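Local coordinates for uncharacterized protein MJ1460 (Methanocaldococcus jannaschii DSM 2661, PDB 2OSO) that is of unknown function but binds a zinc ion in its V4R domain, a domain of the vinyl-4-reductase family, at residues Lys74-Leu78 against Met79-Asp83; Ile28-Pro31 against Tyr32-Leu35; Asp87-Lys90 against Ile91-Lys94. The protein carries 3 engineered substitutions. One frame throughout, in Å; residues are numbered along the deposited sequence. Where two conformers were deposited one is given.

Interaction 1. Residues Lys74-Leu78 against Met79-Asp83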
ATOM      1  N   LYS A  74     -13.586  -8.035  11.738  1.00 29.60           N
ATOM      2  CA  LYS A  74     -12.818  -7.055  12.466  1.00 31.05           C
ATOM      3  C   LYS A  74     -11.637  -6.512  11.667  1.00 29.81           C
ATOM      4  O   LYS A  74     -11.399  -5.326  11.651  1.00 28.88           O
ATOM      5  CB  LYS A  74     -12.315  -7.641  13.770  1.00 31.21           C
ATOM      6  CG  LYS A  74     -11.858  -6.598  14.772  1.00 32.66           C
ATOM      7  CD  LYS A  74     -11.005  -7.253  15.847  1.00 33.30           C
ATOM      8  CE  LYS A  74     -11.209  -6.616  17.248  1.00 35.84           C
ATOM      9  N   ILE A  75     -10.873  -7.399  11.052  1.00 30.95           N
ATOM     10  CA  ILE A  75      -9.772  -7.000  10.160  1.00 30.28           C
ATOM     11  C   ILE A  75     -10.243  -6.044   9.071  1.00 27.09           C
ATOM     12  O   ILE A  75      -9.571  -5.065   8.779  1.00 25.40           O
ATOM     13  CB  ILE A  75      -9.108  -8.211   9.496  1.00 32.26           C
ATOM     14  CG1 ILE A  75      -8.345  -9.017  10.557  1.00 33.34           C
ATOM     15  CG2 ILE A  75      -8.173  -7.744   8.367  1.00 34.06           C
ATOM     16  CD1 ILE A  75      -7.940 -10.433  10.142  1.00 33.19           C
ATOM     17  N   PHE A  76     -11.401  -6.287   8.474  1.00 26.77           N
ATOM     18  CA  PHE A  76     -11.911  -5.362   7.437  1.00 26.32           C
ATOM     19  C   PHE A  76     -12.221  -3.958   8.005  1.00 27.54           C
ATOM     20  O   PHE A  76     -11.928  -2.949   7.363  1.00 26.83           O
ATOM     21  CB  PHE A  76     -13.084  -5.951   6.671  1.00 25.66           C
ATOM     22  CG  PHE A  76     -12.668  -6.695   5.418  1.00 23.82           C
ATOM     23  CD1 PHE A  76     -11.849  -7.798   5.513  1.00 25.95           C
ATOM     24  CD2 PHE A  76     -13.093  -6.285   4.179  1.00 26.11           C
ATOM     25  CE1 PHE A  76     -11.397  -8.458   4.397  1.00 26.75           C
ATOM     26  CE2 PHE A  76     -12.664  -6.943   3.042  1.00 25.96           C
ATOM     27  CZ  PHE A  76     -11.842  -8.049   3.155  1.00 24.75           C
ATOM     28  N   LYS A  77     -12.745  -3.887   9.224  1.00 27.83           N
ATOM     29  CA  LYS A  77     -12.937  -2.565   9.852  1.00 30.09           C
ATOM     30  C   LYS A  77     -11.606  -1.878  10.168  1.00 27.53           C
ATOM     31  O   LYS A  77     -11.487  -0.670  10.001  1.00 26.01           O
ATOM     32  CB  LYS A  77     -13.771  -2.652  11.129  1.00 32.25           C
ATOM     33  CG  LYS A  77     -15.226  -2.992  10.908  1.00 36.25           C
ATOM     34  CD  LYS A  77     -15.983  -1.906  10.121  1.00 38.52           C
ATOM     35  CE  LYS A  77     -15.978  -0.549  10.841  1.00 40.32           C
ATOM     36  NZ  LYS A  77     -17.076   0.412  10.354  1.00 39.98           N
ATOM     37  N   LEU A  78     -10.645  -2.638  10.696  1.00 26.83           N
ATOM     38  CA  LEU A  78      -9.308  -2.090  10.993  1.00 28.05           C
ATOM     39  C   LEU A  78      -8.569  -1.579   9.759  1.00 29.07           C
ATOM     40  O   LEU A  78      -7.878  -0.548   9.812  1.00 31.21           O
ATOM     41  CB  LEU A  78      -8.466  -3.150  11.674  1.00 28.52           C
ATOM     42  CG  LEU A  78      -8.856  -3.498  13.097  1.00 29.24           C
ATOM     43  CD1 LEU A  78      -7.970  -4.640  13.615  1.00 27.67           C
ATOM     44  CD2 LEU A  78      -8.787  -2.256  14.003  1.00 30.06           C
HETATM   45  N   MSE A  79      -8.727  -2.286   8.642  1.00 26.71           N
HETATM   46  CA  MSE A  79      -8.126  -1.891   7.384  1.00 27.73           C
HETATM   47  C   MSE A  79      -8.853  -0.688   6.755  1.00 28.38           C
HETATM   48  O   MSE A  79      -8.327  -0.053   5.837  1.00 27.72           O
HETATM   49  CB  MSE A  79      -8.149  -3.071   6.433  1.00 26.93           C
HETATM   50  CG  MSE A  79      -7.304  -4.230   6.783  1.00 29.81           C
HETATM   51 SE   MSE A  79      -7.302  -5.567   5.300  0.75 28.43          SE
HETATM   52  CE  MSE A  79      -6.073  -4.678   4.094  1.00 30.27           C
ATOM     53  N   ASN A  80     -10.050  -0.370   7.262  1.00 27.86           N
ATOM     54  CA  ASN A  80     -10.917   0.642   6.692  1.00 28.52           C
ATOM     55  C   ASN A  80     -11.393   0.222   5.306  1.00 27.81           C
ATOM     56  O   ASN A  80     -11.691   1.051   4.390  1.00 28.96           O
ATOM     57  CB  ASN A  80     -10.266   2.041   6.714  1.00 29.58           C
ATOM     58  CG  ASN A  80     -11.289   3.139   6.685  1.00 31.87           C
ATOM     59  OD1 ASN A  80     -12.418   2.924   7.113  1.00 33.57           O
ATOM     60  ND2 ASN A  80     -10.926   4.316   6.158  1.00 31.98           N
ATOM     61  N   PHE A  81     -11.579  -1.089   5.162  1.00 26.54           N
ATOM     62  CA  PHE A  81     -12.051  -1.676   3.889  1.00 26.51           C
ATOM     63  C   PHE A  81     -13.575  -1.865   3.845  1.00 27.48           C
ATOM     64  O   PHE A  81     -14.117  -2.257   2.826  1.00 28.34           O
ATOM     65  CB  PHE A  81     -11.297  -3.015   3.650  1.00 26.12           C
ATOM     66  CG  PHE A  81     -10.044  -2.876   2.814  1.00 24.22           C
ATOM     67  CD1 PHE A  81      -9.318  -1.698   2.794  1.00 23.58           C
ATOM     68  CD2 PHE A  81      -9.591  -3.951   2.075  1.00 23.39           C
ATOM     69  CE1 PHE A  81      -8.216  -1.564   2.003  1.00 24.70           C
ATOM     70  CE2 PHE A  81      -8.501  -3.861   1.286  1.00 24.87           C
ATOM     71  CZ  PHE A  81      -7.777  -2.648   1.235  1.00 26.53           C
ATOM     72  N   GLY A  82     -14.264  -1.536   4.944  1.00 29.21           N
ATOM     73  CA  GLY A  82     -15.713  -1.602   5.023  1.00 28.25           C
ATOM     74  C   GLY A  82     -16.294  -2.653   5.953  1.00 28.48           C
ATOM     75  O   GLY A  82     -15.582  -3.304   6.723  1.00 23.66           O
ATOM     76  N   ASP A  83     -17.614  -2.774   5.875  1.00 28.08           N
ATOM     77  CA  ASP A  83     -18.414  -3.661   6.732  1.00 29.53           C
ATOM     78  C   ASP A  83     -18.790  -4.901   5.950  1.00 27.82           C
ATOM     79  O   ASP A  83     -19.643  -4.870   5.056  1.00 25.75           O
ATOM     80  CB  ASP A  83     -19.683  -2.965   7.210  1.00 29.96           C
ATOM     81  CG  ASP A  83     -19.406  -1.607   7.808  1.00 32.36           C
ATOM     82  OD1 ASP A  83     -18.917  -1.516   8.954  1.00 33.01           O
ATOM     83  OD2 ASP A  83     -19.658  -0.620   7.113  1.00 34.79           O
TER
HETATM   84  O   HOH W   1     -13.286   1.210   9.702  1.00 35.65           O
HETATM   85  O   HOH W   2     -17.324   0.889   7.720  1.00 41.56           O
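Lys77 reaches Asp83 by doubling back: two successive bends, chi2 -64° and chi3 -60°, carry its aliphatic chain past the carbonyl of Gly82. Lys77 NZ then meets Asp83 OD1 on its syn side at 3.0 Å, a salt bridge that a long, flexible side chain is well suited to make. A water bonded to Lys77 NZ at 2.7 Å also donates to Asp83 OD2, so the ammonium engages both carboxylate oxygens, one directly and one through solvent. The turn itself is fastened by its backbone. Met79 N bonds to Ile75 O at 2.9 Å, an ordinary i to i+4 helical bond. Phe81 N returns to Phe76 O, also at 2.9 Å, and inside this wider loop Asn80 N bonds to Lys77 O at 3.1 Å, the donor above the carbonyl plane. The positive phi of Asn80, 65°, allows both and is well tolerated by asparagine; its side-chain ND2 bonds to the backbone O of Lys27 of the second subunit. Gly82 has backbone angles at which a side chain would collide with the preceding carbonyl oxygen. On the buried side, Phe76 CD2 lies 3.8 Å from Phe81 CB, the two side chains meeting at a slant, and the selenium of selenomethionine Met79 stands above the Phe76 face, 5.4 Å from the ring centroid, a rather distant Met-aromatic contact. Met79 SE also lies alongside Ile75 CG2 at 3.9 Å. Phe76 packs on Ile120, Ile123 and Leu124 of helix 118-132. The backbone turn is a Schellman motif, which ends helix 69-79 and leads into strand 83-85.

Interaction 2. Residues Ile28-Pro31 against Tyr32-Leu35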
ATOM      1  N   ILE A  28      -2.820   6.100   5.332  1.00 28.65           N
ATOM      2  CA  ILE A  28      -2.509   6.517   3.967  1.00 28.12           C
ATOM      3  C   ILE A  28      -3.754   6.487   3.097  1.00 28.39           C
ATOM      4  O   ILE A  28      -4.477   5.479   3.105  1.00 28.22           O
ATOM      5  CB  ILE A  28      -1.382   5.646   3.370  1.00 29.23           C
ATOM      6  CG1 ILE A  28      -0.739   6.324   2.175  1.00 27.98           C
ATOM      7  CG2 ILE A  28      -1.857   4.242   2.950  1.00 30.36           C
ATOM      8  CD1 ILE A  28       0.489   5.552   1.647  1.00 29.38           C
ATOM      9  N   PRO A  29      -4.041   7.594   2.385  1.00 29.11           N
ATOM     10  CA  PRO A  29      -5.114   7.610   1.358  1.00 28.55           C
ATOM     11  C   PRO A  29      -4.983   6.499   0.285  1.00 29.03           C
ATOM     12  O   PRO A  29      -3.895   6.314  -0.310  1.00 30.60           O
ATOM     13  CB  PRO A  29      -4.945   8.964   0.702  1.00 28.56           C
ATOM     14  CG  PRO A  29      -4.259   9.809   1.688  1.00 29.05           C
ATOM     15  CD  PRO A  29      -3.365   8.910   2.472  1.00 28.43           C
HETATM   16  N   MSE A  30      -6.077   5.764   0.076  0.50 29.20           N
HETATM   17  CA  MSE A  30      -6.161   4.630  -0.875  0.50 29.28           C
HETATM   18  C   MSE A  30      -5.507   4.837  -2.255  0.50 27.98           C
HETATM   19  O   MSE A  30      -4.872   3.926  -2.766  0.50 27.11           O
HETATM   20  CB  MSE A  30      -7.631   4.197  -1.063  0.50 30.75           C
HETATM   21  CG  MSE A  30      -7.826   2.835  -1.732  0.50 31.51           C
HETATM   22 SE   MSE A  30      -7.374   1.379  -0.509  0.37 33.53          SE
HETATM   23  CE  MSE A  30      -7.086  -0.094  -1.744  0.50 33.02           C
ATOM     24  N   PRO A  31      -5.652   6.022  -2.861  1.00 27.82           N
ATOM     25  CA  PRO A  31      -4.964   6.239  -4.182  1.00 28.71           C
ATOM     26  C   PRO A  31      -3.436   5.959  -4.169  1.00 28.35           C
ATOM     27  O   PRO A  31      -2.898   5.456  -5.173  1.00 24.85           O
ATOM     28  CB  PRO A  31      -5.293   7.695  -4.510  1.00 28.47           C
ATOM     29  CG  PRO A  31      -6.598   7.949  -3.779  1.00 27.30           C
ATOM     30  CD  PRO A  31      -6.411   7.225  -2.465  1.00 28.00           C
ATOM     31  N   TYR A  32      -2.775   6.212  -3.042  1.00 27.36           N
ATOM     32  CA  TYR A  32      -1.351   5.998  -2.913  1.00 28.31           C
ATOM     33  C   TYR A  32      -0.985   4.534  -2.646  1.00 28.01           C
ATOM     34  O   TYR A  32       0.071   4.054  -3.055  1.00 27.68           O
ATOM     35  CB  TYR A  32      -0.811   6.883  -1.789  1.00 29.30           C
ATOM     36  CG  TYR A  32      -0.897   8.362  -2.109  1.00 29.96           C
ATOM     37  CD1 TYR A  32      -0.162   8.909  -3.170  1.00 29.59           C
ATOM     38  CD2 TYR A  32      -1.668   9.222  -1.327  1.00 30.21           C
ATOM     39  CE1 TYR A  32      -0.201  10.242  -3.443  1.00 30.11           C
ATOM     40  CE2 TYR A  32      -1.714  10.574  -1.616  1.00 29.63           C
ATOM     41  CZ  TYR A  32      -1.001  11.069  -2.674  1.00 29.07           C
ATOM     42  OH  TYR A  32      -1.019  12.393  -2.971  1.00 29.61           O
ATOM     43  N   PHE A  33      -1.878   3.838  -1.957  1.00 27.17           N
ATOM     44  CA  PHE A  33      -1.794   2.408  -1.767  1.00 27.99           C
ATOM     45  C   PHE A  33      -1.918   1.748  -3.153  1.00 26.78           C
ATOM     46  O   PHE A  33      -1.128   0.935  -3.516  1.00 25.41           O
ATOM     47  CB  PHE A  33      -2.895   1.952  -0.802  1.00 32.24           C
ATOM     48  CG  PHE A  33      -2.914   0.469  -0.537  1.00 33.44           C
ATOM     49  CD1 PHE A  33      -3.540  -0.402  -1.409  1.00 33.51           C
ATOM     50  CD2 PHE A  33      -2.375  -0.038   0.614  1.00 35.38           C
ATOM     51  CE1 PHE A  33      -3.570  -1.760  -1.149  1.00 34.29           C
ATOM     52  CE2 PHE A  33      -2.409  -1.424   0.870  1.00 35.85           C
ATOM     53  CZ  PHE A  33      -2.982  -2.261  -0.013  1.00 34.45           C
ATOM     54  N   GLY A  34      -2.868   2.162  -3.981  1.00 23.38           N
ATOM     55  CA  GLY A  34      -2.933   1.631  -5.293  1.00 23.52           C
ATOM     56  C   GLY A  34      -1.796   1.953  -6.209  1.00 20.78           C
ATOM     57  O   GLY A  34      -1.438   1.142  -7.050  1.00 22.99           O
ATOM     58  N   LEU A  35      -1.253   3.147  -6.088  1.00 21.59           N
ATOM     59  CA  LEU A  35      -0.100   3.578  -6.882  1.00 19.70           C
ATOM     60  C   LEU A  35       1.103   2.703  -6.624  1.00 21.46           C
ATOM     61  O   LEU A  35       1.864   2.386  -7.530  1.00 19.34           O
ATOM     62  CB  LEU A  35       0.240   5.058  -6.583  1.00 21.02           C
ATOM     63  CG  LEU A  35       1.411   5.588  -7.436  1.00 20.01           C
ATOM     64  CD1 LEU A  35       1.112   5.511  -8.909  1.00 22.54           C
ATOM     65  CD2 LEU A  35       1.889   6.977  -7.081  1.00 21.72           C
TER
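Gly34 N donates to Met30 O over 2.9 Å in a nearly straight bond, with an N-H...O angle of 168°. Either side of it in sequence, Tyr32 N bonds to Pro29 O at 3.0 Å and Leu35 N to Pro31 O at 3.0 Å, their donors tilted from the carbonyl planes. The Tyr32 to Pro29 bond is an i to i+3 step, the Gly34 and Leu35 bonds i to i+4; together they start helix 30-44. Proline suits position 31, in the first turn, where no backbone N-H is required by an earlier carbonyl. Outside the backbone, Tyr32 is the hub. Its CG lies anti to its own carbonyl carbon (chi1 -67°), which swings the ring back toward the preceding strand, where Tyr32 CD2 meets Pro29 CB at 3.9 Å. From the other residue of that strand, the methyl Ile28 CD1 reaches Tyr32 CB at 3.9 Å. Shortening Tyr32 to an alanine would probably leave Pro29 without its ring partner and open a gap toward Ile22 of the second subunit. On another flank, the terminal methyl of selenomethionine Met30 lies obliquely against Phe33, its CE 3.6 Å from Phe33 CD1, a Met-aromatic contact in the given conformer but doubtful for the other. All eight residues are buried, under the second subunit and, around Met30 and Pro31, under Phe81, Pro106, Tyr107 and Trp109 of the same chain. Phe33 meets Phe36 of the second subunit with ring planes at about 55°, and Ile28 and Pro29 pair antiparallel with a strand of that neighbour, so that the sheet runs on across the interface just before helix 30-44 begins.

Interaction 3. Residues Asp87-Lys90 against Ile91-Lys94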
ATOM      1  N   ASP A  87     -23.115 -14.290   7.083  1.00 31.93           N
ATOM      2  CA  ASP A  87     -23.914 -15.095   8.000  1.00 31.20           C
ATOM      3  C   ASP A  87     -23.202 -16.426   8.227  1.00 31.10           C
ATOM      4  O   ASP A  87     -23.355 -17.360   7.448  1.00 30.90           O
ATOM      5  CB  ASP A  87     -25.291 -15.323   7.389  1.00 31.23           C
ATOM      6  CG  ASP A  87     -26.293 -15.985   8.375  1.00 31.37           C
ATOM      7  OD1 ASP A  87     -25.842 -16.592   9.369  1.00 31.12           O
ATOM      8  OD2 ASP A  87     -27.530 -15.885   8.135  1.00 31.40           O
ATOM      9  N   GLU A  88     -22.455 -16.517   9.321  1.00 30.08           N
ATOM     10  CA  GLU A  88     -21.655 -17.693   9.640  1.00 31.26           C
ATOM     11  C   GLU A  88     -22.459 -18.970   9.934  1.00 31.77           C
ATOM     12  O   GLU A  88     -22.087 -20.070   9.523  1.00 32.26           O
ATOM     13  CB  GLU A  88     -20.827 -17.351  10.862  1.00 32.10           C
ATOM     14  CG  GLU A  88     -20.116 -18.487  11.496  1.00 33.15           C
ATOM     15  CD  GLU A  88     -19.212 -18.003  12.600  1.00 33.48           C
ATOM     16  OE1 GLU A  88     -19.210 -16.777  12.877  1.00 36.00           O
ATOM     17  OE2 GLU A  88     -18.511 -18.840  13.171  1.00 33.78           O
ATOM     18  N   ASN A  89     -23.538 -18.828  10.678  1.00 32.13           N
ATOM     19  CA  ASN A  89     -24.383 -19.982  10.979  1.00 33.14           C
ATOM     20  C   ASN A  89     -25.035 -20.582   9.716  1.00 31.37           C
ATOM     21  O   ASN A  89     -25.197 -21.802   9.603  1.00 30.14           O
ATOM     22  CB  ASN A  89     -25.394 -19.612  12.066  1.00 35.59           C
ATOM     23  CG  ASN A  89     -24.769 -19.647  13.475  1.00 38.06           C
ATOM     24  OD1 ASN A  89     -23.567 -19.941  13.636  1.00 38.82           O
ATOM     25  ND2 ASN A  89     -25.590 -19.377  14.499  1.00 38.91           N
ATOM     26  N   LYS A  90     -25.316 -19.747   8.724  1.00 29.28           N
ATOM     27  CA  LYS A  90     -25.829 -20.248   7.456  1.00 28.52           C
ATOM     28  C   LYS A  90     -24.748 -20.936   6.606  1.00 28.63           C
ATOM     29  O   LYS A  90     -25.021 -21.933   5.936  1.00 28.06           O
ATOM     30  CB  LYS A  90     -26.489 -19.104   6.686  1.00 28.08           C
ATOM     31  CG  LYS A  90     -27.133 -19.477   5.359  1.00 28.11           C
ATOM     32  CD  LYS A  90     -27.836 -18.223   4.785  1.00 27.51           C
ATOM     33  CE  LYS A  90     -28.593 -18.482   3.512  1.00 26.74           C
ATOM     34  NZ  LYS A  90     -29.596 -17.421   3.275  1.00 25.12           N
ATOM     35  N   ILE A  91     -23.531 -20.402   6.607  1.00 29.06           N
ATOM     36  CA  ILE A  91     -22.390 -21.061   5.923  1.00 29.89           C
ATOM     37  C   ILE A  91     -22.181 -22.473   6.475  1.00 29.63           C
ATOM     38  O   ILE A  91     -22.001 -23.445   5.739  1.00 30.11           O
ATOM     39  CB  ILE A  91     -21.061 -20.209   6.073  1.00 30.43           C
ATOM     40  CG1 ILE A  91     -21.065 -19.076   5.076  1.00 30.06           C
ATOM     41  CG2 ILE A  91     -19.805 -21.055   5.838  1.00 30.44           C
ATOM     42  CD1 ILE A  91     -19.959 -18.016   5.360  1.00 30.07           C
ATOM     43  N   LEU A  92     -22.241 -22.576   7.786  1.00 30.35           N
ATOM     44  CA  LEU A  92     -22.147 -23.863   8.455  1.00 31.28           C
ATOM     45  C   LEU A  92     -23.286 -24.827   8.086  1.00 30.76           C
ATOM     46  O   LEU A  92     -23.038 -26.018   7.890  1.00 28.59           O
ATOM     47  CB  LEU A  92     -22.078 -23.650   9.969  1.00 32.69           C
ATOM     48  CG  LEU A  92     -20.795 -22.943  10.424  1.00 34.51           C
ATOM     49  CD1 LEU A  92     -20.838 -22.677  11.946  1.00 35.33           C
ATOM     50  CD2 LEU A  92     -19.491 -23.706  10.015  1.00 34.06           C
ATOM     51  N   LEU A  93     -24.510 -24.309   7.921  1.00 29.34           N
ATOM     52  CA  LEU A  93     -25.679 -25.158   7.713  1.00 30.52           C
ATOM     53  C   LEU A  93     -25.896 -25.532   6.245  1.00 31.08           C
ATOM     54  O   LEU A  93     -26.459 -26.582   5.948  1.00 29.61           O
ATOM     55  CB  LEU A  93     -26.965 -24.482   8.234  1.00 30.92           C
ATOM     56  CG  LEU A  93     -27.191 -24.295   9.740  1.00 31.81           C
ATOM     57  CD1 LEU A  93     -28.454 -23.477   9.991  1.00 32.03           C
ATOM     58  CD2 LEU A  93     -27.361 -25.606  10.434  1.00 32.57           C
ATOM     59  N   LYS A  94     -25.491 -24.656   5.331  1.00 29.76           N
ATOM     60  CA  LYS A  94     -25.825 -24.813   3.930  1.00 30.78           C
ATOM     61  C   LYS A  94     -24.661 -25.352   3.130  1.00 30.63           C
ATOM     62  O   LYS A  94     -23.520 -25.242   3.538  1.00 29.58           O
ATOM     63  CB  LYS A  94     -26.280 -23.456   3.355  1.00 30.99           C
ATOM     64  CG  LYS A  94     -27.640 -23.034   3.882  1.00 32.99           C
ATOM     65  CD  LYS A  94     -28.252 -21.856   3.135  1.00 33.86           C
ATOM     66  CE  LYS A  94     -29.022 -22.250   1.834  1.00 35.93           C
ATOM     67  NZ  LYS A  94     -29.449 -21.052   1.035  1.00 34.50           N
TER
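Ile91 N is satisfied by Asp87 O at 3.2 Å, in the plane of that carbonyl, the first full turn of helix 88-93. Asp87 serves this start twice over: its carboxylate OD1 accepts from Lys90 N at 3.3 Å, approached from above the carboxylate plane. Lys90 N also bonds weakly to Asp87 O, which thus accepts from both Lys90 N and Ile91 N. Aspartate suits this N-cap because its short side chain can turn back to a first-turn N-H, and its negative charge should favour the positive end of the helix dipole. Next, Leu92 N donates to Glu88 O at 3.1 Å. The pattern then frays: Leu93 N is shared between Asn89 O and Lys90 O, weakly with both. Lys90 O takes a firmer bond, at 2.8 Å, from Lys94 N, the residue at which the chain leaves helical angles. The side chains of Lys90 and Lys94 run side by side, pointing the same way. Lys90, extended throughout, presses its CG against Lys94 CD at 3.4 Å, tighter than usual for carbons, while Lys90 NZ and Lys94 NZ stand 4.3 Å apart. Such like charges probably repel one another, in a setting exposed enough for solvent to screen them. Ile91, branched and apolar, is the buried residue of the set and packs with Leu92 on Phe132 of helix 118-132; its carbonyl makes a weak bond to a glycerol probably from crystallisation. The arrangement is that of a short, Asp-capped surface helix, here linking strands 83-85 and 98-103.

Interactions 1 and 2, with centres 16 Å apart, come together in the given conformer of Met30, where Phe81 CE1 lies 4.0 Å from Met30 SE; in the other conformer this is doubtful. Both border the second subunit. Interaction 3 stands apart, its centre 21 Å from that of interaction 1 and 35 Å from that of interaction 2, which lies on the opposite side of the chain's centre. Helix 118-132 bridges interactions 1 and 3, receiving Phe76 at one place and Ile91 at Phe132. The zinc ion, bound by His117, Glu140, Cys143 and Cys151, lies about 10 Å from the side chain of Phe76 and about 11 Å from that of Met30, so neither touches it.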